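Putative cytochrome P450 YjiB (Bacillus subtilis subsp. subtilis, PDB 4RM4) probably acts as a heme-dependent cytochrome P450 monooxygenase, inserting an atom of molecular oxygen into organic substrates. Local coordinates at residues Arg103-Trp108 against Ala352-Leu357; Gln113-Glu118 against Val141-Glu146; Thr245-Asn250 against Glu277-Phe282. All coordinates share one frame; numbering follows the deposited sequence.

Interaction 1 (Arg103-Trp108 against Ala352-Leu357). With HEM (protoporphyrin IX containing Fe), chain B.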
# COMPACT_ATOMS: atom_id res chain seq x y z
N ARG A 103 12.64 9.27 -13.76
CA ARG A 103 13.95 8.80 -14.19
C ARG A 103 14.42 7.56 -13.42
O ARG A 103 14.93 6.59 -14.00
CB ARG A 103 14.98 9.92 -14.06
CG ARG A 103 16.36 9.52 -14.52
CD ARG A 103 17.34 10.65 -14.24
NE ARG A 103 17.16 11.77 -15.16
CZ ARG A 103 17.57 13.01 -14.91
NH1 ARG A 103 18.17 13.29 -13.75
NH2 ARG A 103 17.38 13.97 -15.80
N VAL A 104 14.25 7.59 -12.10
CA VAL A 104 14.64 6.44 -11.28
C VAL A 104 13.78 5.20 -11.55
O VAL A 104 14.31 4.10 -11.67
CB VAL A 104 14.60 6.79 -9.77
CG1 VAL A 104 14.87 5.55 -8.90
CG2 VAL A 104 15.61 7.90 -9.48
N MET A 105 12.47 5.38 -11.65
CA MET A 105 11.55 4.28 -11.96
C MET A 105 11.93 3.64 -13.29
O MET A 105 11.95 2.42 -13.40
CB MET A 105 10.09 4.77 -12.04
CG MET A 105 9.50 5.28 -10.72
SD MET A 105 9.53 4.08 -9.36
CE MET A 105 11.11 4.44 -8.60
N LYS A 106 12.24 4.47 -14.28
CA LYS A 106 12.64 3.97 -15.60
C LYS A 106 13.87 3.08 -15.45
O LYS A 106 13.98 2.01 -16.05
CB LYS A 106 12.97 5.12 -16.55
CG LYS A 106 11.89 6.18 -16.69
CD LYS A 106 10.84 5.82 -17.74
CE LYS A 106 9.92 7.00 -18.00
NZ LYS A 106 10.65 8.21 -18.50
N GLN A 107 14.79 3.55 -14.61
CA GLN A 107 16.06 2.89 -14.38
C GLN A 107 15.88 1.49 -13.81
O GLN A 107 16.68 0.59 -14.08
CB GLN A 107 16.88 3.73 -13.40
CG GLN A 107 18.37 3.55 -13.48
CD GLN A 107 19.09 4.56 -12.61
OE1 GLN A 107 18.53 5.03 -11.62
NE2 GLN A 107 20.32 4.91 -12.98
N TRP A 108 14.82 1.29 -13.04
CA TRP A 108 14.61 0.04 -12.32
C TRP A 108 13.60 -0.91 -12.97
O TRP A 108 13.50 -2.07 -12.56
CB TRP A 108 14.24 0.34 -10.86
CG TRP A 108 15.46 0.70 -10.03
CD1 TRP A 108 15.91 1.96 -9.72
CD2 TRP A 108 16.39 -0.21 -9.44
NE1 TRP A 108 17.06 1.88 -8.97
CE2 TRP A 108 17.38 0.56 -8.78
CE3 TRP A 108 16.48 -1.61 -9.39
CZ2 TRP A 108 18.45 -0.02 -8.08
CZ3 TRP A 108 17.55 -2.19 -8.70
CH2 TRP A 108 18.51 -1.39 -8.06
N ALA A 352 3.72 5.78 -4.91
CA ALA A 352 2.70 5.61 -5.97
C ALA A 352 3.29 5.15 -7.31
O ALA A 352 2.79 4.18 -7.90
CB ALA A 352 1.89 6.90 -6.17
N PRO A 353 4.33 5.86 -7.81
CA PRO A 353 4.87 5.44 -9.11
C PRO A 353 5.48 4.04 -9.08
O PRO A 353 5.44 3.35 -10.10
CB PRO A 353 5.95 6.49 -9.43
CG PRO A 353 6.26 7.17 -8.09
CD PRO A 353 4.98 7.08 -7.28
N LEU A 354 6.05 3.64 -7.94
CA LEU A 354 6.66 2.31 -7.83
C LEU A 354 5.58 1.24 -7.72
O LEU A 354 5.71 0.15 -8.28
CB LEU A 354 7.59 2.25 -6.62
CG LEU A 354 8.22 0.90 -6.27
CD1 LEU A 354 8.98 0.30 -7.46
CD2 LEU A 354 9.12 1.00 -5.03
N ALA A 355 4.52 1.53 -6.98
CA ALA A 355 3.41 0.57 -6.85
C ALA A 355 2.72 0.39 -8.20
O ALA A 355 2.44 -0.75 -8.61
CB ALA A 355 2.40 1.02 -5.78
N ARG A 356 2.46 1.49 -8.89
CA ARG A 356 1.91 1.43 -10.24
C ARG A 356 2.80 0.60 -11.16
O ARG A 356 2.30 -0.25 -11.91
CB ARG A 356 1.68 2.84 -10.81
CG ARG A 356 0.55 3.58 -10.08
CD ARG A 356 0.37 5.00 -10.56
NE ARG A 356 -0.96 5.49 -10.23
CZ ARG A 356 -1.23 6.68 -9.71
NH1 ARG A 356 -0.24 7.55 -9.47
NH2 ARG A 356 -2.49 7.02 -9.46
N LEU A 357 4.11 0.84 -11.11
CA LEU A 357 5.06 0.11 -11.95
C LEU A 357 5.10 -1.37 -11.60
O LEU A 357 5.03 -2.23 -12.49
CB LEU A 357 6.47 0.69 -11.80
CG LEU A 357 7.57 -0.04 -12.58
CD1 LEU A 357 7.25 -0.12 -14.08
CD2 LEU A 357 8.90 0.65 -12.35
CHA HEM B . 1.68 7.12 1.98
CHB HEM B . -1.23 3.81 -0.01
CHC HEM B . 2.64 1.49 -1.85
CHD HEM B . 5.57 4.50 0.56
C1A HEM B . 0.54 6.45 1.57
C2A HEM B . -0.83 6.89 1.76
C3A HEM B . -1.63 5.97 1.21
C4A HEM B . -0.80 4.94 0.64
CMA HEM B . -3.19 6.00 1.18
CAA HEM B . -1.29 8.18 2.47
CBA HEM B . -1.25 8.01 3.98
CGA HEM B . -1.97 9.14 4.68
O1A HEM B . -2.06 9.06 5.93
O2A HEM B . -2.43 10.10 4.01
C1B HEM B . -0.43 2.94 -0.70
C2B HEM B . -0.90 1.89 -1.59
C3B HEM B . 0.17 1.25 -2.08
C4B HEM B . 1.36 1.86 -1.54
CMB HEM B . -2.39 1.61 -1.88
CAB HEM B . 0.24 0.08 -3.09
CBB HEM B . -0.79 -0.19 -3.89
C1C HEM B . 3.76 2.12 -1.39
C2C HEM B . 5.13 1.80 -1.74
C3C HEM B . 5.93 2.64 -1.07
C4C HEM B . 5.10 3.51 -0.28
CMC HEM B . 5.52 0.68 -2.73
CAC HEM B . 7.47 2.75 -1.05
CBC HEM B . 8.30 1.82 -1.54
C1D HEM B . 4.81 5.46 1.18
C2D HEM B . 5.35 6.49 2.02
C3D HEM B . 4.14 7.32 2.47
C4D HEM B . 2.99 6.70 1.84
CMD HEM B . 6.83 6.71 2.37
CAD HEM B . 4.16 8.57 3.38
CBD HEM B . 4.27 9.81 2.48
CGD HEM B . 4.19 11.06 3.32
O1D HEM B . 4.57 12.14 2.79
O2D HEM B . 3.77 10.95 4.50
NA HEM B . 0.51 5.25 0.88
NB HEM B . 0.96 2.87 -0.69
NC HEM B . 3.78 3.17 -0.49
ND HEM B . 3.44 5.62 1.09
FE HEM B . 2.16 4.33 0.08
O HOH W 1 1.78 2.94 2.04
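With CG placed opposite its own carbonyl carbon (chi1 -66°) and the chain bent again at chi2 (-57°), the side chain of Met105 folds so that its sulfur comes to rest on the backbone of Leu354. SD lies 3.7 Å from Leu354 CA and is nearly as close to the CB of the same residue, so the thioether packs against the start of that side chain rather than its branches. One atom back, CG of Met105 meets CB of Pro353 at 4.0 Å, the two side chains meeting at a slant, at the CB corner of the proline ring. Leu357 closes the other flank: its CG stands opposite the backbone N, and its CD2 packs at 3.7 Å on the carbonyl O of Met105, which accepts the backbone N-H of Trp108. No hydrogen bond links the two segments; they meet through apolar packing. The helices run in roughly the same direction, their local axes inclined by 29° and 10.4 Å apart at closest approach, as expected for helices D and L of the four-helix bundle at the centre of a P450. The second of these begins just after Cys349, the axial thiolate of the iron by similarity. Its opposite flank faces the porphyrin, on the side away from the water bound to iron. CB of Ala355 sits 3.6 Å from the vinyl carbon CAB of the heme, while CD2 of Leu354 approaches the other vinyl, at CBC, to 3.7 Å. Leu354 therefore stands between the methionine sulfur and the cofactor, and Phe100, from the preceding loop, touches both Met105 and Leu354.

Interaction 2 (Gln113-Glu118 against Val141-Glu146)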
# COMPACT_ATOMS: atom_id res chain seq x y z
N GLN A 113 11.17 -6.28 -13.90
CA GLN A 113 10.73 -7.25 -14.91
C GLN A 113 11.44 -8.58 -14.73
O GLN A 113 10.82 -9.64 -14.79
CB GLN A 113 10.94 -6.71 -16.33
CG GLN A 113 10.37 -7.61 -17.43
CD GLN A 113 8.85 -7.75 -17.37
OE1 GLN A 113 8.12 -6.79 -17.59
NE2 GLN A 113 8.38 -8.96 -17.08
N GLU A 114 12.75 -8.53 -14.51
CA GLU A 114 13.53 -9.74 -14.35
C GLU A 114 13.10 -10.50 -13.10
O GLU A 114 12.95 -11.72 -13.14
CB GLU A 114 15.02 -9.39 -14.31
CG GLU A 114 15.52 -8.75 -15.60
CD GLU A 114 16.91 -8.13 -15.48
OE1 GLU A 114 17.41 -7.98 -14.35
OE2 GLU A 114 17.49 -7.80 -16.53
N ILE A 115 12.86 -9.79 -12.01
CA ILE A 115 12.38 -10.40 -10.78
C ILE A 115 11.03 -11.09 -11.01
O ILE A 115 10.78 -12.21 -10.55
CB ILE A 115 12.21 -9.35 -9.68
CG1 ILE A 115 13.57 -8.83 -9.22
CG2 ILE A 115 11.47 -9.94 -8.51
CD1 ILE A 115 13.48 -7.53 -8.44
N THR A 116 10.14 -10.38 -11.69
CA THR A 116 8.81 -10.91 -11.98
C THR A 116 8.93 -12.19 -12.79
O THR A 116 8.32 -13.21 -12.45
CB THR A 116 7.97 -9.88 -12.77
OG1 THR A 116 7.78 -8.71 -11.95
CG2 THR A 116 6.62 -10.46 -13.12
N ASP A 117 9.73 -12.16 -13.85
CA ASP A 117 9.87 -13.34 -14.70
C ASP A 117 10.44 -14.52 -13.93
O ASP A 117 10.04 -15.66 -14.16
CB ASP A 117 10.72 -13.03 -15.94
CG ASP A 117 10.06 -12.02 -16.85
OD1 ASP A 117 8.83 -11.81 -16.73
OD2 ASP A 117 10.77 -11.44 -17.71
N GLU A 118 11.35 -14.25 -13.00
CA GLU A 118 11.96 -15.32 -12.20
C GLU A 118 10.98 -15.98 -11.25
O GLU A 118 11.01 -17.19 -11.06
CB GLU A 118 13.18 -14.79 -11.44
CG GLU A 118 14.30 -14.32 -12.35
CD GLU A 118 15.61 -14.11 -11.62
OE1 GLU A 118 15.66 -14.37 -10.40
OE2 GLU A 118 16.58 -13.68 -12.27
N VAL A 141 8.84 -7.44 -1.82
CA VAL A 141 9.98 -7.57 -0.91
C VAL A 141 11.29 -7.65 -1.66
O VAL A 141 12.26 -6.97 -1.31
CB VAL A 141 9.83 -8.80 -0.00
CG1 VAL A 141 11.10 -9.00 0.84
CG2 VAL A 141 8.59 -8.66 0.88
N ILE A 142 11.33 -8.49 -2.69
CA ILE A 142 12.53 -8.60 -3.51
C ILE A 142 12.83 -7.28 -4.19
O ILE A 142 13.97 -6.84 -4.21
CB ILE A 142 12.40 -9.68 -4.59
CG1 ILE A 142 12.13 -11.04 -3.95
CG2 ILE A 142 13.68 -9.74 -5.42
CD1 ILE A 142 11.82 -12.13 -4.97
N VAL A 143 11.80 -6.65 -4.73
CA VAL A 143 11.99 -5.37 -5.40
C VAL A 143 12.57 -4.31 -4.48
O VAL A 143 13.52 -3.63 -4.84
CB VAL A 143 10.68 -4.85 -6.04
CG1 VAL A 143 10.85 -3.43 -6.53
CG2 VAL A 143 10.26 -5.77 -7.19
N ILE A 144 11.99 -4.16 -3.29
CA ILE A 144 12.42 -3.08 -2.40
C ILE A 144 13.81 -3.35 -1.82
O ILE A 144 14.60 -2.44 -1.55
CB ILE A 144 11.40 -2.83 -1.25
CG1 ILE A 144 11.60 -1.43 -0.66
CG2 ILE A 144 11.48 -3.93 -0.19
CD1 ILE A 144 11.31 -0.30 -1.66
N SER A 145 14.12 -4.63 -1.63
CA SER A 145 15.45 -4.94 -1.11
C SER A 145 16.51 -4.49 -2.12
O SER A 145 17.52 -3.92 -1.75
CB SER A 145 15.59 -6.43 -0.80
OG SER A 145 15.82 -7.18 -1.98
N GLU A 146 16.26 -4.75 -3.40
CA GLU A 146 17.20 -4.35 -4.45
C GLU A 146 17.22 -2.85 -4.64
O GLU A 146 18.27 -2.25 -4.89
CB GLU A 146 16.89 -5.07 -5.77
CG GLU A 146 17.05 -6.58 -5.71
CD GLU A 146 17.21 -7.22 -7.08
OE1 GLU A 146 17.38 -6.48 -8.07
OE2 GLU A 146 17.19 -8.47 -7.16
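Segments 113-118 and 141-146 are helical and run roughly antiparallel, their local axes inclined by 148° and 10.2 Å apart at the closest point. A single side chain, Ile115, does the bridging. Its CD1 reaches between two partners, lying 3.7 Å from CG2 of Ile142 and 3.9 Å from CG2 of Val143. The two isoleucines slide past one another in opposite directions, and CG2 of Ile115 packs on CG2 of Ile142 at 3.8 Å. In each of them CG2 stands opposite the backbone N, and the two methyls meet where the helices face each other. Leu139, one turn before Val143, also touches Ile115, so the isoleucine sits like a knob in the hole between Leu139, Ile142, Val143 and Glu146. Helix 102-123 corresponds to helix D of the P450 fold and helix 138-147 to helix E, the antiparallel member of the D, E, I, L bundle. Glu146, its chain extended, brings the carboxylate itself against the same methyl, CD 4.0 Å from Ile115 CD1, while OE2 makes a salt bridge with Arg111, which makes another with OE1 of Glu114. This shared guanidinium probably eases the repulsion between the two glutamates, whose OE1 atoms are 6.5 Å apart. On the far flank of its helix Gln113 NE2 donates to Asp117 OD1 at 2.9 Å, approaching from above the carboxylate plane, and bonds to Ser365 OG as well. Ser145 turns its OG back to Ile142 O (2.9 Å), an oxygen that also receives the N-H of Glu146.

Interaction 3 (Thr245-Asn250 against Glu277-Phe282). With HEM (protoporphyrin IX containing Fe), chain B.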
# COMPACT_ATOMS: atom_id res chain seq x y z
N THR A 245 1.61 -6.02 -2.41
CA THR A 245 1.17 -7.41 -2.54
C THR A 245 -0.34 -7.45 -2.66
O THR A 245 -0.90 -8.14 -3.51
CB THR A 245 1.55 -8.21 -1.29
OG1 THR A 245 2.97 -8.38 -1.25
CG2 THR A 245 0.87 -9.57 -1.32
N ASN A 246 -1.01 -6.70 -1.79
CA ASN A 246 -2.46 -6.76 -1.74
C ASN A 246 -3.08 -6.10 -2.97
O ASN A 246 -4.13 -6.55 -3.43
CB ASN A 246 -3.00 -6.17 -0.44
CG ASN A 246 -2.71 -7.06 0.77
OD1 ASN A 246 -2.53 -8.27 0.63
ND2 ASN A 246 -2.67 -6.47 1.95
N LEU A 247 -2.42 -5.08 -3.51
CA LEU A 247 -2.87 -4.48 -4.77
C LEU A 247 -2.83 -5.52 -5.88
O LEU A 247 -3.80 -5.70 -6.62
CB LEU A 247 -2.01 -3.26 -5.17
CG LEU A 247 -2.27 -2.70 -6.59
CD1 LEU A 247 -3.74 -2.39 -6.82
CD2 LEU A 247 -1.39 -1.46 -6.86
N ILE A 248 -1.72 -6.24 -5.97
CA ILE A 248 -1.57 -7.24 -7.02
C ILE A 248 -2.60 -8.37 -6.90
O ILE A 248 -3.25 -8.74 -7.90
CB ILE A 248 -0.16 -7.82 -7.05
CG1 ILE A 248 0.82 -6.77 -7.57
CG2 ILE A 248 -0.13 -9.06 -7.92
CD1 ILE A 248 2.30 -7.09 -7.23
N SER A 249 -2.76 -8.90 -5.68
CA SER A 249 -3.79 -9.92 -5.42
C SER A 249 -5.20 -9.41 -5.73
O SER A 249 -6.00 -10.07 -6.40
CB SER A 249 -3.73 -10.40 -3.97
OG SER A 249 -2.44 -10.86 -3.61
N ASN A 250 -5.53 -8.22 -5.22
CA ASN A 250 -6.86 -7.67 -5.39
C ASN A 250 -7.17 -7.36 -6.86
O ASN A 250 -8.31 -7.55 -7.31
CB ASN A 250 -7.04 -6.38 -4.57
CG ASN A 250 -7.02 -6.61 -3.07
OD1 ASN A 250 -7.06 -7.74 -2.58
ND2 ASN A 250 -6.95 -5.52 -2.32
N GLU A 277 -5.52 1.46 -12.28
CA GLU A 277 -6.21 2.52 -11.56
C GLU A 277 -7.57 2.03 -11.09
O GLU A 277 -7.99 2.33 -9.99
CB GLU A 277 -6.29 3.81 -12.39
CG GLU A 277 -4.90 4.36 -12.76
CD GLU A 277 -4.04 4.64 -11.54
OE1 GLU A 277 -4.50 5.37 -10.64
OE2 GLU A 277 -2.89 4.13 -11.49
N GLU A 278 -8.25 1.24 -11.92
CA GLU A 278 -9.57 0.74 -11.51
C GLU A 278 -9.45 -0.28 -10.36
O GLU A 278 -10.32 -0.35 -9.49
CB GLU A 278 -10.33 0.16 -12.70
CG GLU A 278 -11.75 -0.28 -12.40
CD GLU A 278 -12.67 0.85 -12.00
OE1 GLU A 278 -12.18 1.90 -11.50
OE2 GLU A 278 -13.91 0.69 -12.16
N ALA A 279 -8.36 -1.04 -10.33
CA ALA A 279 -8.16 -1.97 -9.23
C ALA A 279 -7.90 -1.19 -7.94
O ALA A 279 -8.38 -1.56 -6.86
CB ALA A 279 -7.02 -2.93 -9.53
N LEU A 280 -7.15 -0.10 -8.05
CA LEU A 280 -6.94 0.79 -6.90
C LEU A 280 -8.26 1.36 -6.41
O LEU A 280 -8.50 1.42 -5.21
CB LEU A 280 -5.97 1.92 -7.24
CG LEU A 280 -4.51 1.45 -7.29
CD1 LEU A 280 -3.68 2.32 -8.22
CD2 LEU A 280 -3.89 1.37 -5.90
N ARG A 281 -9.11 1.79 -7.34
CA ARG A 281 -10.39 2.34 -6.93
C ARG A 281 -11.25 1.26 -6.29
O ARG A 281 -11.84 1.46 -5.22
CB ARG A 281 -11.17 2.95 -8.11
CG ARG A 281 -12.46 3.62 -7.60
CD ARG A 281 -13.47 3.94 -8.71
NE ARG A 281 -13.97 2.74 -9.38
CZ ARG A 281 -15.06 2.06 -9.03
NH1 ARG A 281 -15.44 1.00 -9.73
NH2 ARG A 281 -15.80 2.46 -8.00
N PHE A 282 -11.31 0.11 -6.95
CA PHE A 282 -12.30 -0.92 -6.61
C PHE A 282 -11.96 -1.70 -5.35
O PHE A 282 -12.86 -2.06 -4.59
CB PHE A 282 -12.47 -1.88 -7.79
CG PHE A 282 -13.78 -2.61 -7.81
CD1 PHE A 282 -14.98 -1.92 -7.89
CD2 PHE A 282 -13.82 -3.99 -7.79
CE1 PHE A 282 -16.19 -2.61 -7.94
CE2 PHE A 282 -15.02 -4.68 -7.84
CZ PHE A 282 -16.20 -3.99 -7.90
CHA HEM B . 1.68 7.12 1.98
CHB HEM B . -1.23 3.81 -0.01
CHC HEM B . 2.64 1.49 -1.85
CHD HEM B . 5.57 4.50 0.56
C1A HEM B . 0.54 6.45 1.57
C2A HEM B . -0.83 6.89 1.76
C3A HEM B . -1.63 5.97 1.21
C4A HEM B . -0.80 4.94 0.64
CMA HEM B . -3.19 6.00 1.18
CAA HEM B . -1.29 8.18 2.47
CBA HEM B . -1.25 8.01 3.98
CGA HEM B . -1.97 9.14 4.68
O1A HEM B . -2.06 9.06 5.93
O2A HEM B . -2.43 10.10 4.01
C1B HEM B . -0.43 2.94 -0.70
C2B HEM B . -0.90 1.89 -1.59
C3B HEM B . 0.17 1.25 -2.08
C4B HEM B . 1.36 1.86 -1.54
CMB HEM B . -2.39 1.61 -1.88
CAB HEM B . 0.24 0.08 -3.09
CBB HEM B . -0.79 -0.19 -3.89
C1C HEM B . 3.76 2.12 -1.39
C2C HEM B . 5.13 1.80 -1.74
C3C HEM B . 5.93 2.64 -1.07
C4C HEM B . 5.10 3.51 -0.28
CMC HEM B . 5.52 0.68 -2.73
CAC HEM B . 7.47 2.75 -1.05
CBC HEM B . 8.30 1.82 -1.54
C1D HEM B . 4.81 5.46 1.18
C2D HEM B . 5.35 6.49 2.02
C3D HEM B . 4.14 7.32 2.47
C4D HEM B . 2.99 6.70 1.84
CMD HEM B . 6.83 6.71 2.37
CAD HEM B . 4.16 8.57 3.38
CBD HEM B . 4.27 9.81 2.48
CGD HEM B . 4.19 11.06 3.32
O1D HEM B . 4.57 12.14 2.79
O2D HEM B . 3.77 10.95 4.50
NA HEM B . 0.51 5.25 0.88
NB HEM B . 0.96 2.87 -0.69
NC HEM B . 3.78 3.17 -0.49
ND HEM B . 3.44 5.62 1.09
FE HEM B . 2.16 4.33 0.08
O HOH W 1 1.78 2.94 2.04
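No flat group bridges the two helices where Leu247 meets Leu280, but beside that contact the guanidinium of Arg281 carries the carboxylate of Glu278 at its edge, in its own plane. The grip is side-on: NE binds Glu278 OE1 and NH1 binds OE2, each at 2.9 Å, the first nearly straight at 170°. The carboxylate, for its part, is met from above its plane. Glu278 OE2 also forms a salt bridge with Arg334, and OE1 takes a hydrogen bond from Asn337. Glu278 and Arg281 are the ExxR pair of helix K, a signature of cytochromes P450, and Arg334 completes the Glu-Arg-Arg triad. Another face of the same turn, at Ala279 and Leu280, packs on helix I, helix 226-257, through aliphatic groups. Leu247, its CG opposite the backbone N (chi1 170°), carries its two methyls to Leu280 and to the heme vinyl, on the side of the porphyrin away from the iron-bound water. CD1 meets CD2 of Leu280 at 3.9 Å, the two leucines crossing at a slant, and lies 4.3 Å from CB of Ala279. The other methyl, CD2, is also close to Leu280 but comes closest to the heme, 3.3 Å from the vinyl carbon CBB, and Leu247 CB approaches that same carbon to 3.5 Å. The fit at the vinyl edge of the porphyrin is tight. Shortening Leu247 to an alanine would probably open a gap between Leu280 CD2 and the vinyl, leaving CBB with less to hold its rotation. Ala359 of helix 352-369 touches Leu247 as well. Nearby Asn250 is tied to Tyr24 through OD1 and to the carbonyl of Arg283 through ND2.

Followed from the N terminus, the chain opens interaction 1 at 103-108 and, farther along the same helix 102-123, opens interaction 2 at 113-118, which soon closes at 141-146. Interaction 3 opens later at 245-250 and closes at 277-282, in series with interaction 2. Interaction 1 closes last, at 352-357, so both others nest within its loop and none cross. Helices D and E are thus joined early, helix 226-257 to helix K in the middle, and D to L at the end. Interactions 1 and 2 touch where Trp108 CH2 meets Glu146 O, while Arg356 NE and Glu277 OE2 join interactions 1 and 3 in a 2.7 Å salt bridge; interactions 1 and 3 both touch the heme.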